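Local coordinates for protein carbonic anhydrase (Neosartorya fumigata, PDB 6LAC) that belongs to the beta-class carbonic anhydrases and, as a zinc-dependent lyase, probably catalyses the reversible hydration of carbon dioxide to hydrogencarbonate, at residues 87-91 and 166-170; 9-14 and 174-179; 31-35 and 59-63; 114-118 and 137-141. The protein carries 1 engineered substitution. All blocks are in the same frame, centred on the assembly; numbering follows the deposited sequence.

Interaction 1: residues 87-91 and 166-170; sequences CGHYG and MVYDK. With ZN (zinc ion), chain C.
Y90 and V167 meet because their first torsions turn them together: the Y90 ring stands anti to its carbonyl carbon (chi1 -60°), while V167 sets CG1 anti to the backbone N (chi1 -174°). That methyl lies over the centre of the ring, 3.5 Å from V167 CG1 to the Y90 ring centroid, a clear CH-pi contact. D169 borders the same ring, its CB at the edge in the ring plane and its OD2 oblique to it; D169 OD1 accepts from the backbone N of A171, and OD2 forms a salt bridge with R132, which makes a cation-pi contact with the ring. Y90 OH bonds to E136.

Beneath these side chains the two strands pair in parallel. G88 N donates to M166 O, Y168 N to G88 O at 2.9 Å, and Y90 N to Y168 O. On the sheet face of C87, M166 and Y168, the chain of M166 bends so that its CE comes 3.6 Å from C87 SG. H89 projects from this face too, binding the zinc ion through NE2 at 2.1 Å; C34, D36 and C92 supply the other ligands. Its ND1 donates to water 1 at 2.8 Å, and K170 NZ donates to the same water, giving a second-shell link that should limit rotation of the imidazole. K170 NZ adds a weak bond to Y90 O at 3.2 Å.

Strand 83-89 is flanked by strand 29-34 on its other side, and strand 162-169 by strand 174-178. With Y90 leaning toward helix 127-148, the contact lies inside the central sheet and carries H89, one of the four zinc ligands.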
loop_
_atom_site.group_PDB
_atom_site.type_symbol
_atom_site.label_atom_id
_atom_site.label_comp_id
_atom_site.label_asym_id
_atom_site.label_seq_id
_atom_site.Cartn_x
_atom_site.Cartn_y
_atom_site.Cartn_z
ATOM N N CYS A 87 -7.821 -6.065 5.758
ATOM C CA CYS A 87 -8.130 -7.199 4.885
ATOM C C CYS A 87 -6.912 -8.096 4.763
ATOM O O CYS A 87 -5.890 -7.664 4.186
ATOM C CB CYS A 87 -8.528 -6.723 3.528
ATOM S SG CYS A 87 -9.187 -8.052 2.483
ATOM N N GLY A 88 -6.955 -9.316 5.261
ATOM C CA GLY A 88 -5.970 -10.349 4.951
ATOM C C GLY A 88 -6.385 -11.148 3.763
ATOM O O GLY A 88 -7.441 -10.887 3.164
ATOM N N HIS A 89 -5.519 -12.085 3.365
ATOM C CA HIS A 89 -5.860 -12.869 2.164
ATOM C C HIS A 89 -5.239 -14.253 2.248
ATOM O O HIS A 89 -4.091 -14.412 2.575
ATOM C CB HIS A 89 -5.449 -12.103 0.887
ATOM C CG HIS A 89 -3.997 -11.979 0.760
ATOM N ND1 HIS A 89 -3.237 -12.783 -0.104
ATOM C CD2 HIS A 89 -3.110 -11.303 1.496
ATOM C CE1 HIS A 89 -1.978 -12.519 0.087
ATOM N NE2 HIS A 89 -1.860 -11.611 1.048
ATOM N N TYR A 90 -6.087 -15.209 1.899
ATOM C CA TYR A 90 -5.578 -16.594 1.822
ATOM C C TYR A 90 -4.479 -16.722 0.762
ATOM O O TYR A 90 -4.604 -16.159 -0.321
ATOM C CB TYR A 90 -6.716 -17.584 1.639
ATOM C CG TYR A 90 -7.737 -17.563 2.759
ATOM C CD1 TYR A 90 -7.392 -17.865 4.069
ATOM C CD2 TYR A 90 -9.059 -17.294 2.495
ATOM C CE1 TYR A 90 -8.331 -17.829 5.094
ATOM C CE2 TYR A 90 -10.014 -17.248 3.499
ATOM C CZ TYR A 90 -9.654 -17.549 4.787
ATOM O OH TYR A 90 -10.655 -17.532 5.742
ATOM N N GLY A 91 -3.473 -17.512 1.099
ATOM C CA GLY A 91 -2.303 -17.715 0.238
ATOM C C GLY A 91 -1.180 -16.755 0.494
ATOM O O GLY A 91 -0.155 -16.800 -0.211
ATOM N N MET A 166 -11.474 -8.471 7.694
ATOM C CA MET A 166 -11.986 -9.461 6.743
ATOM C C MET A 166 -10.833 -10.226 6.142
ATOM O O MET A 166 -9.667 -9.845 6.296
ATOM C CB MET A 166 -12.820 -8.819 5.676
ATOM C CG MET A 166 -12.066 -7.882 4.876
ATOM S SD MET A 166 -12.906 -7.402 3.336
ATOM C CE MET A 166 -12.732 -8.863 2.306
ATOM N N VAL A 167 -11.167 -11.334 5.492
ATOM C CA VAL A 167 -10.198 -12.105 4.673
ATOM C C VAL A 167 -10.743 -12.317 3.287
ATOM O O VAL A 167 -11.929 -12.646 3.121
ATOM C CB VAL A 167 -9.860 -13.432 5.321
ATOM C CG1 VAL A 167 -8.766 -14.126 4.563
ATOM C CG2 VAL A 167 -9.538 -13.298 6.771
ATOM N N TYR A 168 -9.909 -12.081 2.305
ATOM C CA TYR A 168 -10.239 -12.258 0.896
ATOM C C TYR A 168 -9.710 -13.602 0.427
ATOM O O TYR A 168 -8.574 -13.960 0.676
ATOM C CB TYR A 168 -9.608 -11.132 0.118
ATOM C CG TYR A 168 -9.510 -11.350 -1.355
ATOM C CD1 TYR A 168 -10.622 -11.506 -2.144
ATOM C CD2 TYR A 168 -8.267 -11.330 -1.981
ATOM C CE1 TYR A 168 -10.500 -11.728 -3.528
ATOM C CE2 TYR A 168 -8.116 -11.487 -3.347
ATOM C CZ TYR A 168 -9.249 -11.713 -4.105
ATOM O OH TYR A 168 -9.110 -11.864 -5.484
ATOM N N ASP A 169 -10.585 -14.325 -0.280
ATOM C CA ASP A 169 -10.238 -15.645 -0.874
ATOM C C ASP A 169 -10.269 -15.550 -2.401
ATOM O O ASP A 169 -11.383 -15.438 -2.969
ATOM C CB ASP A 169 -11.264 -16.670 -0.387
ATOM C CG ASP A 169 -10.910 -18.096 -0.750
ATOM O OD1 ASP A 169 -10.318 -18.290 -1.833
ATOM O OD2 ASP A 169 -11.206 -18.982 0.087
ATOM N N LYS A 170 -9.099 -15.536 -3.034
ATOM C CA LYS A 170 -9.012 -15.340 -4.498
ATOM C C LYS A 170 -9.549 -16.592 -5.214
ATOM O O LYS A 170 -9.764 -16.469 -6.404
ATOM C CB LYS A 170 -7.605 -14.947 -4.925
ATOM C CG LYS A 170 -6.542 -15.986 -4.691
ATOM C CD LYS A 170 -5.202 -15.554 -5.202
ATOM C CE LYS A 170 -4.058 -16.470 -4.826
ATOM N NZ LYS A 170 -3.765 -16.481 -3.379
HETATM ZN ZN ZN C . -0.033 -11.259 1.933
HETATM O O HOH W 1 -4.517 -13.599 -2.516
HETATM O O HOH W 2 -6.721 -14.843 -1.432
#

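Interaction 2: residues 9-14 and 174-179; sequences YQLQPL and RGYQLI
L11, P13, Y176 and L178 share one face of an antiparallel pairing, whereas Q12 and Q177 occupy the other. L11 and L178 lie alongside with their ends in the same direction, L11 CD1 3.8 Å from L178 CD2; L11 also crosses Y176 at about a right angle, its CD1 near Y176 CB. P13 meets the Y176 ring obliquely, P13 CG standing 4.1 Å from Y176 CD1, and Y176 OH reaches T172.

On the Q12 side, I179 carries its CG1 anti to the carbonyl carbon (chi1 -73°), and an anti chi2 (164°) extends the branch so that CD1 lies across Q12, 3.5 Å from Q12 CD. Q12, its CG anti to the backbone N (chi1 170°), is extended and is thus touched along its length by a single methyl. L14 crosses Q177 nearly perpendicularly, its CD2 3.6 Å from Q177 CB, and its CG and CD1 rest on the backbone of G175, where the lack of a side chain lets the leucine settle closely.

Backbone bonds hold these positions. Q12 and Q177 bond reciprocally, with Q12 N to Q177 O at 2.8 Å, L14 N reaches G175 O at 2.9 Å, and I179 N reaches Q10 O; the return bond from Q10 N to I179 O is weak.

Y9 OH bonds to E136 of helix 127-148. The whole is an antiparallel edge pairing, in which the modelled N-terminal and C-terminal ends of the chain close one side of the central beta-sheet of a beta-carbonic anhydrase.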
loop_
_atom_site.group_PDB
_atom_site.type_symbol
_atom_site.label_atom_id
_atom_site.label_comp_id
_atom_site.label_asym_id
_atom_site.label_seq_id
_atom_site.Cartn_x
_atom_site.Cartn_y
_atom_site.Cartn_z
ATOM N N TYR A 9 -14.168 -16.308 17.167
ATOM C CA TYR A 9 -14.481 -15.533 15.920
ATOM C C TYR A 9 -15.134 -16.463 14.900
ATOM O O TYR A 9 -14.801 -17.654 14.923
ATOM C CB TYR A 9 -13.210 -14.878 15.346
ATOM C CG TYR A 9 -12.159 -15.766 14.688
ATOM C CD1 TYR A 9 -11.045 -16.231 15.386
ATOM C CD2 TYR A 9 -12.197 -16.054 13.326
ATOM C CE1 TYR A 9 -10.042 -16.982 14.780
ATOM C CE2 TYR A 9 -11.197 -16.802 12.704
ATOM C CZ TYR A 9 -10.114 -17.265 13.429
ATOM O OH TYR A 9 -9.156 -18.030 12.834
ATOM N N GLN A 10 -16.013 -15.967 14.032
ATOM C CA GLN A 10 -16.482 -16.729 12.849
ATOM C C GLN A 10 -16.255 -15.928 11.559
ATOM O O GLN A 10 -16.072 -14.693 11.649
ATOM C CB GLN A 10 -17.938 -17.159 13.039
ATOM C CG GLN A 10 -18.956 -16.059 12.792
ATOM C CD GLN A 10 -20.323 -16.456 13.298
ATOM O OE1 GLN A 10 -21.164 -15.610 13.600
ATOM N NE2 GLN A 10 -20.544 -17.756 13.412
ATOM N N LEU A 11 -16.306 -16.607 10.410
ATOM C CA LEU A 11 -16.140 -16.038 9.054
ATOM C C LEU A 11 -17.533 -15.919 8.466
ATOM O O LEU A 11 -18.222 -16.980 8.347
ATOM C CB LEU A 11 -15.287 -16.948 8.162
ATOM C CG LEU A 11 -13.783 -16.969 8.402
ATOM C CD1 LEU A 11 -13.164 -15.628 8.064
ATOM C CD2 LEU A 11 -13.476 -17.362 9.830
ATOM N N GLN A 12 -17.956 -14.711 8.128
ATOM C CA GLN A 12 -19.275 -14.475 7.498
ATOM C C GLN A 12 -19.035 -14.008 6.080
ATOM O O GLN A 12 -18.427 -12.952 5.883
ATOM C CB GLN A 12 -20.082 -13.446 8.288
ATOM C CG GLN A 12 -21.336 -12.987 7.556
ATOM C CD GLN A 12 -22.339 -12.355 8.489
ATOM O OE1 GLN A 12 -22.892 -13.004 9.376
ATOM N NE2 GLN A 12 -22.554 -11.061 8.322
ATOM N N PRO A 13 -19.488 -14.771 5.058
ATOM C CA PRO A 13 -19.405 -14.329 3.673
ATOM C C PRO A 13 -20.005 -12.926 3.528
ATOM O O PRO A 13 -21.083 -12.719 4.068
ATOM C CB PRO A 13 -20.228 -15.376 2.888
ATOM C CG PRO A 13 -20.203 -16.597 3.778
ATOM C CD PRO A 13 -20.133 -16.093 5.200
ATOM N N LEU A 14 -19.298 -11.993 2.886
ATOM C CA LEU A 14 -19.812 -10.621 2.643
ATOM C C LEU A 14 -20.848 -10.698 1.523
ATOM O O LEU A 14 -20.623 -11.430 0.537
ATOM C CB LEU A 14 -18.687 -9.666 2.231
ATOM C CG LEU A 14 -17.568 -9.455 3.250
ATOM C CD1 LEU A 14 -16.435 -8.637 2.639
ATOM C CD2 LEU A 14 -18.076 -8.785 4.509
ATOM N N ARG A 174 -14.375 -14.112 -3.161
ATOM C CA ARG A 174 -15.286 -13.592 -2.115
ATOM C C ARG A 174 -14.457 -13.059 -0.949
ATOM O O ARG A 174 -13.384 -13.588 -0.701
ATOM C CB ARG A 174 -16.202 -14.682 -1.539
ATOM C CG ARG A 174 -17.393 -15.091 -2.396
ATOM C CD ARG A 174 -18.627 -15.239 -1.506
ATOM N NE ARG A 174 -19.563 -16.280 -1.908
ATOM C CZ ARG A 174 -20.763 -16.468 -1.367
ATOM N NH1 ARG A 174 -21.190 -15.673 -0.402
ATOM N NH2 ARG A 174 -21.544 -17.444 -1.804
ATOM N N GLY A 175 -15.029 -12.126 -0.200
ATOM C CA GLY A 175 -14.503 -11.702 1.106
ATOM C C GLY A 175 -15.328 -12.281 2.229
ATOM O O GLY A 175 -16.559 -12.546 2.038
ATOM N N TYR A 176 -14.733 -12.452 3.389
ATOM C CA TYR A 176 -15.391 -12.979 4.584
ATOM C C TYR A 176 -15.075 -12.065 5.751
ATOM O O TYR A 176 -13.883 -11.869 6.055
ATOM C CB TYR A 176 -14.936 -14.407 4.854
ATOM C CG TYR A 176 -15.093 -15.327 3.674
ATOM C CD1 TYR A 176 -16.164 -16.208 3.589
ATOM C CD2 TYR A 176 -14.270 -15.240 2.568
ATOM C CE1 TYR A 176 -16.315 -17.047 2.486
ATOM C CE2 TYR A 176 -14.418 -16.049 1.453
ATOM C CZ TYR A 176 -15.465 -16.953 1.398
ATOM O OH TYR A 176 -15.587 -17.698 0.246
ATOM N N GLN A 177 -16.095 -11.526 6.383
ATOM C CA GLN A 177 -15.916 -10.698 7.564
ATOM C C GLN A 177 -15.560 -11.579 8.753
ATOM O O GLN A 177 -16.183 -12.681 8.953
ATOM C CB GLN A 177 -17.159 -9.862 7.801
ATOM C CG GLN A 177 -16.953 -8.927 8.968
ATOM C CD GLN A 177 -18.181 -8.113 9.265
ATOM O OE1 GLN A 177 -19.189 -8.186 8.556
ATOM N NE2 GLN A 177 -18.053 -7.283 10.284
ATOM N N LEU A 178 -14.660 -11.134 9.589
ATOM C CA LEU A 178 -14.399 -11.781 10.889
ATOM C C LEU A 178 -15.371 -11.191 11.912
ATOM O O LEU A 178 -15.309 -10.017 12.155
ATOM C CB LEU A 178 -12.935 -11.613 11.261
ATOM C CG LEU A 178 -12.039 -12.579 10.508
ATOM C CD1 LEU A 178 -10.632 -12.039 10.324
ATOM C CD2 LEU A 178 -12.019 -13.925 11.215
ATOM N N ILE A 179 -16.305 -12.014 12.408
ATOM C CA ILE A 179 -17.312 -11.679 13.461
ATOM C C ILE A 179 -17.072 -12.522 14.721
ATOM O O ILE A 179 -15.996 -12.880 15.192
ATOM C CB ILE A 179 -18.726 -11.941 12.921
ATOM C CG1 ILE A 179 -19.131 -10.877 11.901
ATOM C CG2 ILE A 179 -19.717 -12.053 14.082
ATOM C CD1 ILE A 179 -20.307 -11.269 11.058
#

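Interaction 3: residues 31-35 and 59-63; sequences WIGCS and GNMMV. With ZN (zinc ion), chain C.
A buried van der Waals contact, made by I32, G33 and C34 against G59, N60 and M62, lays the end of strand 29-34 along the loop that leads from strand 52-57 to helix 66-77. The loop runs roughly counter to the strand, and its fit depends on local shape rather than on direct polar bonds.

N60 carries most of the contact on the loop side. Its left-handed backbone, following that of G59, puts CB on the G33-C34 peptide, 3.5 Å from G33 C. With CG between the backbone N and the carbonyl carbon (chi1 48°), the amide is directed forward, bringing N60 OD1 to 3.4 Å from C34 CB. N60 CA also approaches G33 O at 3.5 Å in a CA-H...O contact.

C34 turns SG anti to its nitrogen, and this sulfur binds the zinc ion, together with D36, H89 and C92. Such a set of two cysteines, a histidine and an aspartate is the arrangement of the closed state known for many beta-carbonic anhydrases, with the aspartate as the fourth ligand. G59 N comes to 3.4 Å from C34 SG, so the loop borders the metal site directly.

Further back, I32 and M62 cross at about a right angle. M62 bends at chi2 and chi3, wrapping CG, SD and CE round I32 CD1, which lies 3.8 Å from M62 CG. N60 O, covered near I32 CG2, is buried without a polar partner.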
loop_
_atom_site.group_PDB
_atom_site.type_symbol
_atom_site.label_atom_id
_atom_site.label_comp_id
_atom_site.label_asym_id
_atom_site.label_seq_id
_atom_site.Cartn_x
_atom_site.Cartn_y
_atom_site.Cartn_z
ATOM N N TRP A 31 -8.469 1.325 3.777
ATOM C CA TRP A 31 -8.383 -0.116 3.441
ATOM C C TRP A 31 -6.946 -0.539 3.664
ATOM O O TRP A 31 -6.081 -0.038 2.894
ATOM C CB TRP A 31 -8.843 -0.362 2.019
ATOM C CG TRP A 31 -8.976 -1.805 1.682
ATOM C CD1 TRP A 31 -8.017 -2.689 1.275
ATOM C CD2 TRP A 31 -10.194 -2.545 1.747
ATOM N NE1 TRP A 31 -8.560 -3.934 1.132
ATOM C CE2 TRP A 31 -9.898 -3.875 1.394
ATOM C CE3 TRP A 31 -11.501 -2.226 2.097
ATOM C CZ2 TRP A 31 -10.888 -4.877 1.371
ATOM C CZ3 TRP A 31 -12.461 -3.202 2.063
ATOM C CH2 TRP A 31 -12.161 -4.493 1.708
ATOM N N ILE A 32 -6.650 -1.389 4.603
ATOM C CA ILE A 32 -5.295 -1.894 4.917
ATOM C C ILE A 32 -5.206 -3.304 4.406
ATOM O O ILE A 32 -5.891 -4.179 4.921
ATOM C CB ILE A 32 -4.986 -1.800 6.391
ATOM C CG1 ILE A 32 -5.069 -0.349 6.858
ATOM C CG2 ILE A 32 -3.635 -2.416 6.708
ATOM C CD1 ILE A 32 -5.127 -0.168 8.362
ATOM N N GLY A 33 -4.424 -3.518 3.369
ATOM C CA GLY A 33 -4.254 -4.806 2.712
ATOM C C GLY A 33 -2.782 -5.152 2.668
ATOM O O GLY A 33 -1.875 -4.407 3.077
ATOM N N CYS A 34 -2.514 -6.337 2.147
ATOM C CA CYS A 34 -1.143 -6.911 2.058
ATOM C C CYS A 34 -0.547 -6.754 0.660
ATOM O O CYS A 34 -1.202 -6.946 -0.371
ATOM C CB CYS A 34 -1.150 -8.376 2.424
ATOM S SG CYS A 34 0.509 -9.119 2.376
ATOM N N SER A 35 0.729 -6.391 0.655
ATOM C CA SER A 35 1.509 -6.217 -0.588
ATOM C C SER A 35 1.505 -7.443 -1.508
ATOM O O SER A 35 1.640 -7.212 -2.726
ATOM C CB SER A 35 2.896 -5.850 -0.235
ATOM O OG SER A 35 2.939 -4.606 0.470
ATOM N N GLY A 59 2.163 -7.922 5.085
ATOM C CA GLY A 59 1.290 -8.703 5.978
ATOM C C GLY A 59 0.012 -7.989 6.370
ATOM O O GLY A 59 -0.629 -8.454 7.322
ATOM N N ASN A 60 -0.397 -6.936 5.696
ATOM C CA ASN A 60 -1.585 -6.130 6.096
ATOM C C ASN A 60 -1.463 -5.806 7.569
ATOM O O ASN A 60 -2.467 -5.885 8.333
ATOM C CB ASN A 60 -2.930 -6.761 5.725
ATOM C CG ASN A 60 -3.114 -8.213 6.088
ATOM O OD1 ASN A 60 -2.806 -9.097 5.279
ATOM N ND2 ASN A 60 -3.711 -8.500 7.248
ATOM N N MET A 61 -0.283 -5.406 8.011
ATOM C CA MET A 61 -0.000 -5.019 9.394
ATOM C C MET A 61 0.143 -3.526 9.538
ATOM O O MET A 61 0.458 -2.821 8.587
ATOM C CB MET A 61 1.281 -5.689 9.910
ATOM C CG MET A 61 1.228 -7.201 9.882
ATOM S SD MET A 61 2.691 -7.787 10.742
ATOM C CE MET A 61 2.582 -9.505 10.280
ATOM N N MET A 62 -0.226 -3.070 10.715
ATOM C CA MET A 62 0.134 -1.722 11.195
ATOM C C MET A 62 1.036 -1.915 12.411
ATOM O O MET A 62 0.668 -2.578 13.408
ATOM C CB MET A 62 -1.122 -0.952 11.580
ATOM C CG MET A 62 -2.055 -0.803 10.419
ATOM S SD MET A 62 -1.463 0.410 9.267
ATOM C CE MET A 62 -2.240 1.819 10.086
ATOM N N VAL A 63 2.225 -1.375 12.327
ATOM C CA VAL A 63 3.275 -1.585 13.365
ATOM C C VAL A 63 3.637 -0.213 13.926
ATOM O O VAL A 63 3.132 0.838 13.444
ATOM C CB VAL A 63 4.474 -2.328 12.746
ATOM C CG1 VAL A 63 4.075 -3.667 12.141
ATOM C CG2 VAL A 63 5.208 -1.476 11.737
HETATM ZN ZN ZN C . -0.033 -11.259 1.933
#

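Interaction 4: residues 114-118 and 137-141; sequences LRSTH and LNVLE
L114 and N138 mark the nearest backbone approach, 7.0 Å between their CA atoms, where the last turn of helix 107-117 comes against the middle of helix 127-148. The first helix stops here: H118 N still bonds to L114 O, but H118 leaves helical geometry and takes the N-cap position of helix 119-123.

L114 reaches across with both methyls. Its CD1 lies against N138, 3.5 Å from N138 CB, and its CD2 against the aliphatic part of E141, 3.4 Å from E141 CG; the L114 and E141 chains lie alongside, running opposite ways. N138 itself directs ND2 elsewhere, to G59 O in the loop beside the zinc site.

The imidazole of H118 is held from three directions. Over one face, almost on the ring normal, sits L137 CD2, 3.7 Å from the H118 ring centroid, in a CH-pi contact, while L137 CD1 touches H118 CB. T117 CG2 lies over the opposite face, offset toward the rim. Close to the ring plane, H118 NE2 donates to E141 OE2 at 2.9 Å, with a fairly straight N-H...O angle of 164°. E141 bends at chi2 (-88°) to present OE2, which is met on its anti side but from a direction tilted out of the carboxylate plane, the ring and carboxylate planes being turned 57° apart. The nearby carboxylate may favour a protonated imidazole.

A seam lined by L114 and L137 and bridged by a His-carboxylate hydrogen bond characterises this helix-helix contact, which joins helices of the long, largely helical connection between strands 83-89 and 162-169 of the beta-carbonic anhydrase fold.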
loop_
_atom_site.group_PDB
_atom_site.type_symbol
_atom_site.label_atom_id
_atom_site.label_comp_id
_atom_site.label_asym_id
_atom_site.label_seq_id
_atom_site.Cartn_x
_atom_site.Cartn_y
_atom_site.Cartn_z
ATOM N N LEU A 114 2.155 -14.328 17.137
ATOM C CA LEU A 114 0.936 -15.058 16.728
ATOM C C LEU A 114 1.166 -16.545 16.900
ATOM O O LEU A 114 0.287 -17.240 17.367
ATOM C CB LEU A 114 0.578 -14.814 15.265
ATOM C CG LEU A 114 -0.133 -13.524 14.959
ATOM C CD1 LEU A 114 -0.309 -13.452 13.443
ATOM C CD2 LEU A 114 -1.463 -13.451 15.694
ATOM N N ARG A 115 2.272 -17.029 16.336
ATOM C CA ARG A 115 2.539 -18.478 16.304
ATOM C C ARG A 115 2.627 -19.005 17.735
ATOM O O ARG A 115 2.180 -20.120 17.956
ATOM C CB ARG A 115 3.789 -18.777 15.477
ATOM C CG ARG A 115 3.581 -18.532 13.984
ATOM C CD ARG A 115 4.605 -19.091 13.007
ATOM N NE ARG A 115 5.593 -18.065 12.839
ATOM C CZ ARG A 115 5.871 -17.308 11.769
ATOM N NH1 ARG A 115 5.256 -17.531 10.608
ATOM N NH2 ARG A 115 6.775 -16.332 11.843
ATOM N N SER A 116 3.273 -18.282 18.658
ATOM C CA SER A 116 3.432 -18.766 20.059
ATOM C C SER A 116 2.105 -18.630 20.810
ATOM O O SER A 116 1.694 -19.583 21.482
ATOM C CB SER A 116 4.572 -18.077 20.753
ATOM O OG SER A 116 4.398 -16.674 20.811
ATOM N N THR A 117 1.418 -17.490 20.694
ATOM C CA THR A 117 0.128 -17.245 21.386
ATOM C C THR A 117 -0.871 -18.329 20.952
ATOM O O THR A 117 -1.604 -18.866 21.817
ATOM C CB THR A 117 -0.372 -15.824 21.111
ATOM O OG1 THR A 117 0.654 -14.929 21.535
ATOM C CG2 THR A 117 -1.705 -15.521 21.759
ATOM N N HIS A 118 -0.953 -18.646 19.655
ATOM C CA HIS A 118 -1.978 -19.549 19.088
ATOM C C HIS A 118 -1.425 -20.922 18.710
ATOM O O HIS A 118 -2.009 -21.548 17.866
ATOM C CB HIS A 118 -2.681 -18.826 17.919
ATOM C CG HIS A 118 -3.278 -17.519 18.309
ATOM N ND1 HIS A 118 -4.387 -17.415 19.138
ATOM C CD2 HIS A 118 -2.877 -16.256 18.066
ATOM C CE1 HIS A 118 -4.692 -16.144 19.310
ATOM N NE2 HIS A 118 -3.750 -15.394 18.684
ATOM N N LEU A 137 -5.921 -15.154 12.061
ATOM C CA LEU A 137 -5.461 -14.709 13.377
ATOM C C LEU A 137 -4.755 -13.376 13.234
ATOM O O LEU A 137 -4.831 -12.526 14.132
ATOM C CB LEU A 137 -4.587 -15.764 14.058
ATOM C CG LEU A 137 -5.346 -17.022 14.520
ATOM C CD1 LEU A 137 -4.378 -18.152 14.727
ATOM C CD2 LEU A 137 -6.111 -16.743 15.805
ATOM N N ASN A 138 -3.937 -13.208 12.195
ATOM C CA ASN A 138 -3.223 -11.931 11.989
ATOM C C ASN A 138 -4.255 -10.811 11.816
ATOM O O ASN A 138 -4.060 -9.743 12.373
ATOM C CB ASN A 138 -2.252 -12.062 10.836
ATOM C CG ASN A 138 -1.447 -10.826 10.589
ATOM O OD1 ASN A 138 -0.823 -10.327 11.515
ATOM N ND2 ASN A 138 -1.485 -10.364 9.333
ATOM N N VAL A 139 -5.280 -11.032 11.018
ATOM C CA VAL A 139 -6.334 -9.980 10.857
ATOM C C VAL A 139 -6.940 -9.658 12.218
ATOM O O VAL A 139 -6.989 -8.470 12.582
ATOM C CB VAL A 139 -7.419 -10.387 9.865
ATOM C CG1 VAL A 139 -8.520 -9.339 9.844
ATOM C CG2 VAL A 139 -6.853 -10.558 8.449
ATOM N N LEU A 140 -7.289 -10.666 12.998
ATOM C CA LEU A 140 -7.945 -10.397 14.305
ATOM C C LEU A 140 -7.001 -9.616 15.180
ATOM O O LEU A 140 -7.442 -8.648 15.827
ATOM C CB LEU A 140 -8.316 -11.721 14.931
ATOM C CG LEU A 140 -9.516 -12.438 14.332
ATOM C CD1 LEU A 140 -9.610 -13.840 14.928
ATOM C CD2 LEU A 140 -10.805 -11.662 14.547
ATOM N N GLU A 141 -5.731 -10.008 15.250
ATOM C CA GLU A 141 -4.792 -9.313 16.159
ATOM C C GLU A 141 -4.490 -7.933 15.617
ATOM O O GLU A 141 -4.361 -6.988 16.421
ATOM C CB GLU A 141 -3.559 -10.190 16.376
ATOM C CG GLU A 141 -3.923 -11.482 17.090
ATOM C CD GLU A 141 -3.940 -11.497 18.607
ATOM O OE1 GLU A 141 -4.328 -10.459 19.220
ATOM O OE2 GLU A 141 -3.550 -12.559 19.183
#

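Overall arrangement
Interactions 1, 2 and 3 all reach the six-stranded sheet, ordered 11-13, 174-178, 162-169, 83-89, 29-34 and 52-57; interaction 4 joins helix 107-117 to helix 127-148, which packs on the sheet. Interaction 2 ties together the two ends of the modelled chain and encloses the others in sequence. Interaction 3 closes before interaction 1 opens, and interaction 4 falls between the segments of interaction 1. Centres of interactions 1 and 2 are about 10 Å apart, those of interactions 2 and 3 about 18 Å. Strands 83-89 and 29-34 supply H89 and C34 to one zinc ion, with the 59-63 loop beside them and helix 127-148 behind that loop.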